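PDB 2YGL: blood group a-and b-cleaving endo-beta-galactosidase from Streptococcus pneumoniae, which belongs to glycoside hydrolase family 98 and probably cleaves blood group A and B antigens, with tandem CBM51 modules that probably bind the carbohydrate. Local coordinates for residues K227-I232 and E236-K241; T25-K30 and T36-E41; F288-V291 and I297-S300; V120-G125 and Q131-S136; V190-L195 and I253-S258. One frame throughout, in Å; residues are numbered along the deposited sequence.

Contact 1. Residues K227-I232 and E236-K241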
# COMPACT_ATOMS: atom_id res chain seq x y z
N LYS A 227 -5.83 29.76 9.06
CA LYS A 227 -5.44 28.36 8.95
C LYS A 227 -3.98 28.16 9.35
O LYS A 227 -3.15 29.05 9.17
CB LYS A 227 -5.70 27.82 7.54
CG LYS A 227 -7.18 27.63 7.24
CD LYS A 227 -7.41 27.12 5.83
CE LYS A 227 -8.89 26.86 5.59
NZ LYS A 227 -9.15 26.38 4.20
N ILE A 228 -3.69 26.99 9.91
CA ILE A 228 -2.33 26.56 10.20
C ILE A 228 -1.50 26.60 8.91
O ILE A 228 -1.97 26.16 7.86
CB ILE A 228 -2.32 25.15 10.84
CG1 ILE A 228 -2.73 25.24 12.32
CG2 ILE A 228 -0.95 24.47 10.69
CD1 ILE A 228 -3.22 23.94 12.91
N LYS A 229 -0.29 27.14 8.99
CA LYS A 229 0.57 27.28 7.83
C LYS A 229 1.99 26.85 8.17
O LYS A 229 2.55 27.27 9.18
CB LYS A 229 0.55 28.73 7.32
CG LYS A 229 1.05 28.91 5.89
CD LYS A 229 1.15 30.39 5.49
CE LYS A 229 -0.22 31.02 5.27
NZ LYS A 229 -0.13 32.49 4.99
N LEU A 230 2.56 26.01 7.31
CA LEU A 230 3.89 25.44 7.53
C LEU A 230 4.76 25.52 6.27
O LEU A 230 4.25 25.72 5.17
CB LEU A 230 3.76 23.98 7.98
CG LEU A 230 3.35 23.73 9.43
CD1 LEU A 230 2.94 22.28 9.64
CD2 LEU A 230 4.49 24.11 10.36
N LEU A 231 6.07 25.37 6.46
CA LEU A 231 6.99 25.17 5.34
C LEU A 231 7.05 23.69 5.01
O LEU A 231 7.43 22.87 5.84
CB LEU A 231 8.40 25.67 5.68
CG LEU A 231 8.82 27.11 5.38
CD1 LEU A 231 10.30 27.27 5.73
CD2 LEU A 231 8.58 27.49 3.92
N ILE A 232 6.64 23.35 3.79
CA ILE A 232 6.79 22.00 3.26
C ILE A 232 7.72 22.09 2.06
O ILE A 232 7.39 22.74 1.06
CB ILE A 232 5.43 21.37 2.85
CG1 ILE A 232 4.36 21.52 3.96
CG2 ILE A 232 5.62 19.91 2.42
CD1 ILE A 232 4.58 20.67 5.21
N GLU A 236 5.50 27.45 1.53
CA GLU A 236 4.44 27.66 2.50
C GLU A 236 3.14 26.97 2.08
O GLU A 236 2.68 27.15 0.95
CB GLU A 236 4.20 29.16 2.74
CG GLU A 236 5.31 29.85 3.53
CD GLU A 236 4.91 31.22 4.06
OE1 GLU A 236 4.02 31.87 3.46
OE2 GLU A 236 5.49 31.66 5.08
N VAL A 237 2.58 26.18 2.99
CA VAL A 237 1.37 25.40 2.73
C VAL A 237 0.40 25.52 3.91
O VAL A 237 0.79 25.31 5.06
CB VAL A 237 1.68 23.90 2.46
CG1 VAL A 237 0.41 23.11 2.17
CG2 VAL A 237 2.66 23.74 1.30
N GLU A 238 -0.85 25.87 3.61
CA GLU A 238 -1.90 25.94 4.62
C GLU A 238 -2.55 24.58 4.85
O GLU A 238 -2.69 23.78 3.93
CB GLU A 238 -2.98 26.94 4.21
CG GLU A 238 -2.57 28.39 4.34
CD GLU A 238 -3.73 29.34 4.11
OE1 GLU A 238 -4.40 29.22 3.06
OE2 GLU A 238 -3.97 30.20 4.98
N PHE A 239 -2.95 24.33 6.10
CA PHE A 239 -3.65 23.11 6.46
C PHE A 239 -5.08 23.43 6.91
O PHE A 239 -5.30 24.34 7.70
CB PHE A 239 -2.90 22.35 7.56
CG PHE A 239 -1.70 21.60 7.07
CD1 PHE A 239 -0.47 22.24 6.93
CD2 PHE A 239 -1.80 20.25 6.75
CE1 PHE A 239 0.64 21.54 6.46
CE2 PHE A 239 -0.69 19.55 6.29
CZ PHE A 239 0.53 20.19 6.15
N ASN A 240 -6.04 22.68 6.37
CA ASN A 240 -7.44 22.83 6.74
C ASN A 240 -7.69 22.43 8.19
O ASN A 240 -8.50 23.03 8.88
CB ASN A 240 -8.34 21.99 5.82
CG ASN A 240 -8.34 22.47 4.38
OD1 ASN A 240 -8.17 23.66 4.10
ND2 ASN A 240 -8.54 21.54 3.45
N LYS A 241 -6.98 21.39 8.64
CA LYS A 241 -7.19 20.83 9.97
C LYS A 241 -5.88 20.72 10.73
O LYS A 241 -4.81 20.60 10.13
CB LYS A 241 -7.85 19.45 9.88
CG LYS A 241 -9.15 19.38 9.07
CD LYS A 241 -10.32 20.03 9.80
CE LYS A 241 -10.85 19.15 10.93
NZ LYS A 241 -11.88 19.88 11.70
O HOH W 1 -3.11 31.12 7.49
O HOH W 2 -6.42 31.37 6.62
O HOH W 3 -5.77 24.82 10.23
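Leu230 and Phe239 meet on one face of an antiparallel hairpin, their side chains crossing at a slant. Leu230 CD1 lies 4.0 Å from Phe239 CE1. Ile232 and Phe239 point at each other from opposite directions. Ile232 CD1 sits at the ring edge, 4.2 Å from Phe239 CZ. Ile232 also crosses Val237 at about a right angle, with Ile232 CG1 3.9 Å from Val237 CG2. The other face is mostly charged and carries Lys229, Glu236 and Glu238 beside Leu231. Lys229 CG stands anti to the backbone N (chi1 -162°). A later bend at chi3 lays the chain across Glu238, where Lys229 CE is 3.6 Å from Glu238 CG. Lys229 NZ remains 4.5 Å from Glu236 OE1 and equally far from Glu238 OE2. Neither is a salt bridge, though the charges probably still attract. Glu236 has a salt bridge with Arg273. Lys227 runs extended beside Asn240, pointing the same way. Its NZ donates to Asn240 OD1 at 2.9 Å, tilted 29° from the carbonyl plane. Between the strands, Leu230 and Val237 form a hydrogen-bonded pair, with Val237 N 2.8 Å from Leu230 O. Pro179 of helix 179-184 touches Ile232, Val237 and Phe239. Val344 of strand 343-352 packs on Ile228 and Leu230, so the apolar face of the hairpin is covered by both a helix and a strand.

Contact 2. Residues T25-K30 and T36-E41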
# COMPACT_ATOMS: atom_id res chain seq x y z
N THR A 25 -2.32 -15.40 -36.52
CA THR A 25 -3.46 -14.48 -36.49
C THR A 25 -4.28 -14.74 -35.22
O THR A 25 -5.04 -13.88 -34.77
CB THR A 25 -4.36 -14.58 -37.74
OG1 THR A 25 -4.98 -15.87 -37.81
CG2 THR A 25 -3.55 -14.33 -39.01
N LYS A 26 -4.10 -15.93 -34.64
CA LYS A 26 -4.69 -16.28 -33.35
C LYS A 26 -3.95 -15.58 -32.22
O LYS A 26 -2.74 -15.34 -32.31
CB LYS A 26 -4.67 -17.79 -33.14
CG LYS A 26 -5.64 -18.56 -34.03
CD LYS A 26 -5.58 -20.06 -33.76
CE LYS A 26 -6.30 -20.84 -34.85
NZ LYS A 26 -6.14 -22.31 -34.68
N THR A 27 -4.68 -15.23 -31.17
CA THR A 27 -4.10 -14.55 -30.01
C THR A 27 -4.38 -15.31 -28.72
O THR A 27 -5.37 -16.04 -28.61
CB THR A 27 -4.64 -13.11 -29.86
OG1 THR A 27 -6.06 -13.15 -29.75
CG2 THR A 27 -4.25 -12.24 -31.04
N VAL A 28 -3.49 -15.13 -27.74
CA VAL A 28 -3.70 -15.61 -26.37
C VAL A 28 -5.05 -15.10 -25.87
O VAL A 28 -5.40 -13.93 -26.08
CB VAL A 28 -2.54 -15.17 -25.44
CG1 VAL A 28 -2.83 -15.51 -23.99
CG2 VAL A 28 -1.22 -15.82 -25.88
N GLN A 29 -5.82 -15.97 -25.23
CA GLN A 29 -7.21 -15.68 -24.90
C GLN A 29 -7.44 -15.22 -23.46
O GLN A 29 -6.83 -15.73 -22.52
CB GLN A 29 -8.09 -16.89 -25.22
CG GLN A 29 -8.22 -17.18 -26.72
CD GLN A 29 -9.02 -16.12 -27.45
OE1 GLN A 29 -10.19 -15.90 -27.16
NE2 GLN A 29 -8.38 -15.45 -28.41
N LYS A 30 -8.31 -14.22 -23.31
CA LYS A 30 -8.73 -13.75 -21.99
C LYS A 30 -10.06 -14.39 -21.63
O LYS A 30 -11.02 -14.32 -22.40
CB LYS A 30 -8.88 -12.22 -21.97
CG LYS A 30 -7.64 -11.44 -22.38
CD LYS A 30 -7.94 -9.95 -22.46
CE LYS A 30 -6.87 -9.21 -23.23
NZ LYS A 30 -7.25 -7.78 -23.48
N THR A 36 -10.75 -22.88 -28.33
CA THR A 36 -12.19 -22.60 -28.33
C THR A 36 -12.47 -21.10 -28.32
O THR A 36 -13.38 -20.62 -29.00
CB THR A 36 -12.93 -23.24 -27.13
OG1 THR A 36 -12.40 -22.73 -25.91
CG2 THR A 36 -12.82 -24.76 -27.16
N GLY A 37 -11.68 -20.36 -27.53
CA GLY A 37 -11.80 -18.91 -27.44
C GLY A 37 -11.52 -18.22 -28.76
O GLY A 37 -12.22 -17.28 -29.14
N ASN A 38 -10.48 -18.68 -29.47
CA ASN A 38 -10.15 -18.15 -30.80
C ASN A 38 -11.23 -18.44 -31.85
O ASN A 38 -11.38 -17.67 -32.80
CB ASN A 38 -8.79 -18.66 -31.27
CG ASN A 38 -7.64 -17.77 -30.81
OD1 ASN A 38 -7.45 -16.67 -31.32
ND2 ASN A 38 -6.87 -18.26 -29.84
N LYS A 39 -11.96 -19.53 -31.67
CA LYS A 39 -13.08 -19.90 -32.55
C LYS A 39 -14.33 -19.06 -32.27
O LYS A 39 -15.26 -19.05 -33.07
CB LYS A 39 -13.42 -21.39 -32.41
CG LYS A 39 -12.40 -22.33 -33.00
CD LYS A 39 -12.78 -23.78 -32.76
CE LYS A 39 -11.81 -24.72 -33.46
NZ LYS A 39 -12.14 -26.16 -33.20
N GLY A 40 -14.35 -18.37 -31.13
CA GLY A 40 -15.48 -17.54 -30.75
C GLY A 40 -16.46 -18.25 -29.83
O GLY A 40 -17.49 -17.67 -29.45
N GLU A 41 -16.14 -19.49 -29.46
CA GLU A 41 -17.00 -20.28 -28.58
C GLU A 41 -17.05 -19.69 -27.18
O GLU A 41 -16.05 -19.16 -26.69
CB GLU A 41 -16.54 -21.74 -28.54
CG GLU A 41 -16.47 -22.40 -29.91
CD GLU A 41 -16.14 -23.88 -29.85
OE1 GLU A 41 -15.83 -24.41 -28.76
OE2 GLU A 41 -16.20 -24.53 -30.92
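The chi2 torsions of Asn38 (-73°) and Gln29 (-69°) turn both amides onto the backbone of Thr27. In Asn38 the torsion sets the amide so that its oxygen and nitrogen face the backbone N and O of that one residue. In Gln29 it folds the amide back toward Thr27, two residues earlier. Asn38 OD1 accepts from Thr27 N at 3.1 Å. Asn38 ND2 donates to Thr27 O at 2.9 Å. This pair of bonds fixes which way round the asparagine amide lies. ND2 also donates to Phe34 O, one turn back in the helix. Gln29 NE2 is the second donor to Thr27 O, at 3.1 Å, and arrives on the opposite face of the carbonyl plane from Asn38 ND2. The carbonyl oxygen is thus held from two sides. The two amide planes are 55° apart, and Gln29 CG rests 3.6 Å from Asn38 ND2. Lys26 adds its aliphatic base, with CB 3.5 Å from Asn38 OD1. The helix ends just beyond in a Schellman motif at Gly40, where Glu41 N bonds to Thr36 O. Asn38 therefore ties the last turn of helix 34-39 to the stretch that leads into strand 29-30. That strand pairs with strand 60-64 through Gln29 and Gly62. Val28, facing away from the helix, packs on Ile61 and Thr63 of the same neighbour.

Contact 3. Residues F288-V291 and I297-S300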
# COMPACT_ATOMS: atom_id res chain seq x y z
N PHE A 288 9.73 17.12 19.69
CA PHE A 288 8.32 16.72 19.77
C PHE A 288 8.23 15.21 19.98
O PHE A 288 8.93 14.45 19.31
CB PHE A 288 7.57 17.12 18.50
CG PHE A 288 6.14 16.63 18.46
CD1 PHE A 288 5.14 17.28 19.19
CD2 PHE A 288 5.79 15.52 17.69
CE1 PHE A 288 3.82 16.83 19.16
CE2 PHE A 288 4.47 15.07 17.64
CZ PHE A 288 3.49 15.72 18.38
N GLU A 289 7.36 14.79 20.90
CA GLU A 289 7.18 13.38 21.22
C GLU A 289 5.73 12.91 21.08
O GLU A 289 4.80 13.62 21.45
CB GLU A 289 7.62 13.09 22.65
CG GLU A 289 9.11 13.15 22.90
CD GLU A 289 9.46 13.00 24.37
OE1 GLU A 289 8.56 13.17 25.22
OE2 GLU A 289 10.63 12.72 24.67
N VAL A 290 5.56 11.70 20.54
CA VAL A 290 4.30 10.99 20.62
C VAL A 290 4.48 9.88 21.65
O VAL A 290 5.39 9.05 21.54
CB VAL A 290 3.85 10.41 19.26
CG1 VAL A 290 2.48 9.72 19.39
CG2 VAL A 290 3.78 11.51 18.21
N VAL A 291 3.63 9.88 22.67
CA VAL A 291 3.78 9.00 23.82
C VAL A 291 2.54 8.12 23.99
O VAL A 291 1.43 8.63 24.16
CB VAL A 291 4.06 9.80 25.12
CG1 VAL A 291 4.46 8.88 26.25
CG2 VAL A 291 5.16 10.85 24.89
N ILE A 297 6.93 6.64 21.60
CA ILE A 297 6.90 5.83 20.38
C ILE A 297 7.35 6.63 19.16
O ILE A 297 7.59 6.06 18.09
CB ILE A 297 5.51 5.17 20.13
CG1 ILE A 297 4.41 6.23 20.04
CG2 ILE A 297 5.22 4.13 21.23
CD1 ILE A 297 3.11 5.73 19.44
N TYR A 298 7.45 7.95 19.32
CA TYR A 298 8.10 8.82 18.35
C TYR A 298 8.84 9.96 19.05
O TYR A 298 8.30 10.58 19.97
CB TYR A 298 7.12 9.41 17.33
CG TYR A 298 7.80 10.43 16.43
CD1 TYR A 298 8.42 10.03 15.25
CD2 TYR A 298 7.85 11.78 16.77
CE1 TYR A 298 9.07 10.95 14.43
CE2 TYR A 298 8.50 12.71 15.96
CZ TYR A 298 9.10 12.28 14.79
OH TYR A 298 9.74 13.19 13.98
N SER A 299 10.06 10.24 18.60
CA SER A 299 10.81 11.41 19.03
C SER A 299 11.47 12.09 17.83
O SER A 299 12.08 11.42 16.99
CB SER A 299 11.86 11.04 20.07
OG SER A 299 12.48 12.20 20.59
N SER A 300 11.35 13.41 17.76
CA SER A 300 11.91 14.18 16.65
C SER A 300 13.43 14.32 16.70
O SER A 300 14.05 14.70 15.70
CB SER A 300 11.26 15.57 16.58
OG SER A 300 11.56 16.34 17.73
O HOH W 4 12.46 11.65 23.28
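A classic beta bulge marks the hairpin of strands 285-292 and 295-299, where Ile297 and Tyr298 both face Val290. Val290 O takes two bonds. Ile297 N reaches it at 2.9 Å, almost in line with the carbonyl. Tyr298 N comes at 3.2 Å, in the carbonyl plane and on a lone pair. Val290 N completes the bulge by donating to Tyr298 O at 3.0 Å. Beyond it, Glu289 and Ser299 form a regular non-hydrogen-bonded pair. Ser300 then grips Phe288 twice. Its OG lies between the backbone N and the carbonyl carbon (chi1 65°), which turns it to accept from Phe288 N at 2.8 Å. Ser300 N donates to Phe288 O at 3.1 Å. On the apolar face Val290 CB is 3.9 Å from Tyr298 CB, and Tyr298 CE2 sits at the edge of the Phe288 ring. On the other face a water donates to both Glu289 OE2 and Ser299 OG. Glu289 OE1 is hydrogen-bonded to Tyr333 OH, and Ser299 OG to Asp301 OD1. Strand 295-299 is outermost in its five-stranded sheet, while 285-292 pairs on its far side with 327-334. Val290 and Tyr298 pack on Val317 of strand 315-320, which belongs to the other sheet.

Contact 4. Residues V120-G125 and Q131-S136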
# COMPACT_ATOMS: atom_id res chain seq x y z
N VAL A 120 8.89 -29.45 -9.43
CA VAL A 120 8.99 -29.93 -8.05
C VAL A 120 7.94 -31.01 -7.76
O VAL A 120 8.28 -32.11 -7.30
CB VAL A 120 8.86 -28.75 -7.04
CG1 VAL A 120 8.93 -29.24 -5.60
CG2 VAL A 120 9.94 -27.70 -7.30
N THR A 121 6.68 -30.70 -8.05
CA THR A 121 5.57 -31.62 -7.78
C THR A 121 5.22 -32.49 -8.99
O THR A 121 4.68 -33.58 -8.84
CB THR A 121 4.32 -30.86 -7.30
OG1 THR A 121 3.91 -29.94 -8.32
CG2 THR A 121 4.59 -30.09 -6.02
N ASN A 122 5.52 -31.98 -10.18
CA ASN A 122 5.19 -32.66 -11.44
C ASN A 122 6.40 -32.77 -12.37
O ASN A 122 6.46 -32.05 -13.38
CB ASN A 122 4.05 -31.93 -12.17
CG ASN A 122 2.74 -31.94 -11.40
OD1 ASN A 122 1.84 -32.71 -11.72
ND2 ASN A 122 2.63 -31.08 -10.40
N PRO A 123 7.36 -33.65 -12.05
CA PRO A 123 8.57 -33.79 -12.87
C PRO A 123 8.27 -34.24 -14.30
O PRO A 123 9.00 -33.88 -15.23
CB PRO A 123 9.38 -34.86 -12.14
CG PRO A 123 8.38 -35.61 -11.33
CD PRO A 123 7.40 -34.57 -10.90
N GLU A 124 7.22 -35.03 -14.47
CA GLU A 124 6.81 -35.53 -15.78
C GLU A 124 5.88 -34.55 -16.50
O GLU A 124 5.56 -34.73 -17.68
CB GLU A 124 6.20 -36.94 -15.67
CG GLU A 124 4.88 -37.07 -14.89
CD GLU A 124 5.04 -36.89 -13.38
OE1 GLU A 124 5.07 -35.72 -12.92
OE2 GLU A 124 5.12 -37.90 -12.65
N GLY A 125 5.46 -33.51 -15.78
CA GLY A 125 4.66 -32.43 -16.36
C GLY A 125 3.16 -32.63 -16.23
O GLY A 125 2.69 -33.24 -15.27
N GLN A 131 -4.53 -33.35 -12.48
CA GLN A 131 -5.31 -32.43 -11.66
C GLN A 131 -4.57 -31.09 -11.49
O GLN A 131 -3.34 -31.05 -11.53
CB GLN A 131 -5.65 -33.05 -10.31
CG GLN A 131 -6.58 -34.26 -10.40
CD GLN A 131 -6.95 -34.85 -9.05
OE1 GLN A 131 -6.32 -34.55 -8.03
NE2 GLN A 131 -7.98 -35.68 -9.04
N ALA A 132 -5.34 -30.02 -11.33
CA ALA A 132 -4.80 -28.66 -11.28
C ALA A 132 -3.86 -28.42 -10.11
O ALA A 132 -4.06 -28.96 -9.02
CB ALA A 132 -5.94 -27.65 -11.26
N GLN A 133 -2.82 -27.62 -10.34
CA GLN A 133 -1.95 -27.15 -9.27
C GLN A 133 -2.26 -25.69 -8.95
O GLN A 133 -2.43 -24.88 -9.87
CB GLN A 133 -0.47 -27.29 -9.65
CG GLN A 133 0.04 -28.73 -9.70
CD GLN A 133 0.22 -29.36 -8.32
OE1 GLN A 133 0.34 -28.66 -7.31
NE2 GLN A 133 0.26 -30.68 -8.27
N PHE A 134 -2.35 -25.37 -7.66
CA PHE A 134 -2.58 -24.01 -7.20
C PHE A 134 -1.25 -23.32 -6.91
O PHE A 134 -0.41 -23.85 -6.18
CB PHE A 134 -3.48 -24.00 -5.96
CG PHE A 134 -3.74 -22.62 -5.40
CD1 PHE A 134 -4.49 -21.69 -6.11
CD2 PHE A 134 -3.25 -22.26 -4.14
CE1 PHE A 134 -4.74 -20.42 -5.59
CE2 PHE A 134 -3.49 -20.99 -3.61
CZ PHE A 134 -4.24 -20.07 -4.34
N ILE A 135 -1.06 -22.14 -7.50
CA ILE A 135 0.14 -21.35 -7.29
C ILE A 135 -0.18 -20.15 -6.40
O ILE A 135 -1.16 -19.43 -6.63
CB ILE A 135 0.75 -20.83 -8.63
CG1 ILE A 135 1.06 -22.00 -9.57
CG2 ILE A 135 2.01 -20.00 -8.37
CD1 ILE A 135 1.43 -21.56 -10.98
N SER A 136 0.64 -19.95 -5.37
CA SER A 136 0.59 -18.75 -4.55
C SER A 136 2.02 -18.31 -4.23
O SER A 136 2.71 -18.93 -3.42
CB SER A 136 -0.21 -18.98 -3.28
OG SER A 136 -0.49 -17.76 -2.63
O HOH W 5 -1.01 -32.12 -10.43
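Asn122, which touches Gln133 across the contact, shares a water with the backbone of Gln131. The water donates to Gln131 O at 2.8 Å and to Asn122 OD1 at 3.2 Å, so it bridges the loop and the residues just before the strand. Asn122 and Gln133 come from opposite directions, and their amide planes stand 74° apart. Asn122 ND2 lies 3.6 Å from Gln133 CG. The glutamine chain bends at chi2 (-73°), which turns its amide back toward the loop. Thr121 slides past it the other way, with OG1 3.7 Å from Gln133 CD. Asn122 ND2 also makes a weak bond to Thr121 OG1, at 2.7 Å but with only 124° at the hydrogen. The threonine hydroxyl thus sits beside both amides. Gln133 further touches Tyr116 and Phe126, and Asn122 touches Thr130. Strand 133-138 pairs with strand 82-87, through Gln133 with Ile87 and Ile135 with Thr85. The contact is small. Asn122 also opens a type I beta turn that closes with Gly125 N 3.0 Å from Asn122 O. The turn lies in the connection from strand 113-117 of one sheet to strand 133-138 of the other, a sheet-to-sheet crossing of the kind that builds a beta-sandwich.

Contact 5. Residues V190-L195 and I253-S258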
# COMPACT_ATOMS: atom_id res chain seq x y z
N VAL A 190 -9.70 10.08 11.41
CA VAL A 190 -10.41 11.03 12.26
C VAL A 190 -9.43 12.10 12.73
O VAL A 190 -8.42 11.79 13.37
CB VAL A 190 -11.08 10.32 13.46
CG1 VAL A 190 -11.62 11.33 14.47
CG2 VAL A 190 -12.21 9.40 12.99
N TYR A 191 -9.72 13.35 12.37
CA TYR A 191 -8.89 14.49 12.77
C TYR A 191 -8.93 14.70 14.28
O TYR A 191 -10.00 14.67 14.89
CB TYR A 191 -9.33 15.77 12.06
CG TYR A 191 -9.13 15.74 10.57
CD1 TYR A 191 -7.85 15.84 10.01
CD2 TYR A 191 -10.22 15.61 9.70
CE1 TYR A 191 -7.66 15.81 8.64
CE2 TYR A 191 -10.04 15.58 8.33
CZ TYR A 191 -8.76 15.68 7.80
OH TYR A 191 -8.57 15.65 6.45
N LEU A 192 -7.76 14.90 14.87
CA LEU A 192 -7.65 15.13 16.31
C LEU A 192 -8.45 16.34 16.77
O LEU A 192 -9.09 16.30 17.83
CB LEU A 192 -6.18 15.24 16.74
CG LEU A 192 -5.48 13.93 17.13
CD1 LEU A 192 -5.29 12.99 15.94
CD2 LEU A 192 -4.14 14.24 17.77
N SER A 193 -8.45 17.39 15.96
CA SER A 193 -9.21 18.62 16.24
C SER A 193 -10.73 18.42 16.22
O SER A 193 -11.48 19.32 16.60
CB SER A 193 -8.80 19.73 15.28
OG SER A 193 -9.03 19.36 13.93
N ASP A 194 -11.18 17.25 15.78
CA ASP A 194 -12.60 16.90 15.84
C ASP A 194 -12.93 16.09 17.09
O ASP A 194 -14.06 15.64 17.27
CB ASP A 194 -13.02 16.13 14.58
CG ASP A 194 -13.08 17.02 13.35
OD1 ASP A 194 -13.13 18.26 13.49
OD2 ASP A 194 -13.09 16.46 12.23
N LEU A 195 -11.94 15.92 17.97
CA LEU A 195 -12.09 15.14 19.19
C LEU A 195 -11.93 15.98 20.46
O LEU A 195 -11.35 17.07 20.42
CB LEU A 195 -11.08 13.98 19.21
CG LEU A 195 -11.07 12.98 18.05
CD1 LEU A 195 -9.82 12.12 18.12
CD2 LEU A 195 -12.32 12.12 18.05
N ILE A 253 -0.77 17.49 25.13
CA ILE A 253 -2.17 17.27 24.79
C ILE A 253 -2.42 15.77 24.95
O ILE A 253 -1.72 14.95 24.34
CB ILE A 253 -2.52 17.73 23.35
CG1 ILE A 253 -1.94 19.13 23.07
CG2 ILE A 253 -4.03 17.71 23.13
CD1 ILE A 253 -1.87 19.49 21.59
N LYS A 254 -3.42 15.42 25.76
CA LYS A 254 -3.68 14.03 26.12
C LYS A 254 -5.04 13.55 25.60
O LYS A 254 -6.06 14.22 25.78
CB LYS A 254 -3.60 13.84 27.64
CG LYS A 254 -3.83 12.41 28.11
CD LYS A 254 -3.28 12.17 29.51
CE LYS A 254 -4.28 12.52 30.60
NZ LYS A 254 -3.75 12.17 31.94
N TYR A 255 -5.03 12.38 24.96
CA TYR A 255 -6.25 11.75 24.48
C TYR A 255 -6.46 10.38 25.11
O TYR A 255 -5.52 9.59 25.24
CB TYR A 255 -6.22 11.62 22.95
CG TYR A 255 -6.24 12.95 22.24
CD1 TYR A 255 -7.45 13.58 21.94
CD2 TYR A 255 -5.06 13.57 21.87
CE1 TYR A 255 -7.47 14.81 21.29
CE2 TYR A 255 -5.06 14.80 21.22
CZ TYR A 255 -6.27 15.41 20.93
OH TYR A 255 -6.27 16.63 20.29
N ASP A 256 -7.70 10.13 25.53
CA ASP A 256 -8.10 8.81 25.99
C ASP A 256 -8.62 8.03 24.78
O ASP A 256 -9.71 8.31 24.27
CB ASP A 256 -9.18 8.93 27.07
CG ASP A 256 -9.69 7.58 27.58
OD1 ASP A 256 -9.09 6.53 27.26
OD2 ASP A 256 -10.70 7.57 28.30
N VAL A 257 -7.82 7.07 24.32
CA VAL A 257 -8.17 6.26 23.15
C VAL A 257 -8.57 4.83 23.52
O VAL A 257 -8.60 3.95 22.66
CB VAL A 257 -7.03 6.26 22.08
CG1 VAL A 257 -6.85 7.65 21.49
CG2 VAL A 257 -5.72 5.72 22.65
N SER A 258 -8.89 4.62 24.80
CA SER A 258 -9.26 3.30 25.31
C SER A 258 -10.51 2.73 24.64
O SER A 258 -10.65 1.51 24.51
CB SER A 258 -9.48 3.36 26.83
OG SER A 258 -10.56 4.22 27.15
O HOH W 6 -8.59 17.76 19.90
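Tyr255 and Leu192 meet in the buried interior of the second module, a beta-sandwich of the carbohydrate-binding type. The tyrosine comes from strand 251-256 and the leucine from the short 3-10 segment 192-194 that follows strand 189-191. The apolar part is a slanting contact between ring and branch. Leu192 CD2 lies 3.6 Å from Tyr255 CE2 and is also 4.0 Å from Tyr255 CZ. Leu195 adds its CB, 4.2 Å from Tyr255 CE1. Tyr255 CG stands anti to the carbonyl carbon (chi1 -66°), which carries the ring out toward the 3-10 segment. Neighbours enlarge this apolar cluster: Leu243 touches both Leu192 and Tyr255, while Phe350 of strand 343-352 touches Leu192 and Leu195. The polar part across the contact runs through one water. It donates to Leu192 O at 2.6 Å and to Leu195 O at 2.9 Å. Its third partner is Tyr255 OH, at 2.6 Å; the water lies at the edge of the tyrosine ring, in its plane. The hydroxyl is thereby tied to two backbone carbonyls that it does not reach itself. Leu195 O has a further partner in Lys213 NZ. The remaining polar bonds are local to the end of the strand. There Asp256 and Ser258 form an Asx turn. Asp256 OD1 accepts from Ser258 N at 3.1 Å and from Ser258 OG at 2.7 Å, both on the same face of the carboxylate plane.

How the contacts relate
Contacts 2 and 4 belong to the first module, and contacts 1, 3 and 5 to the second. Across modules the contact centres are 51 to 59 Å apart. Within the second module contacts 1 and 5 touch directly: Lys241 NZ forms a salt bridge with Asp194 OD1 at 2.7 Å, and the lysine also packs on Tyr191 and Ser193. Contact 1 is nested inside the chain loop that contact 5 closes. Contacts 3 and 5 share the five-stranded sheet, their centres 16 Å apart. Contacts 2 and 4 reach one sheet of the first module, with centres 25 Å apart. The calcium ion lies in that module, at Val102, Ala152, His155 and Asp159, about 14 Å from the Asn122 side chain of contact 4.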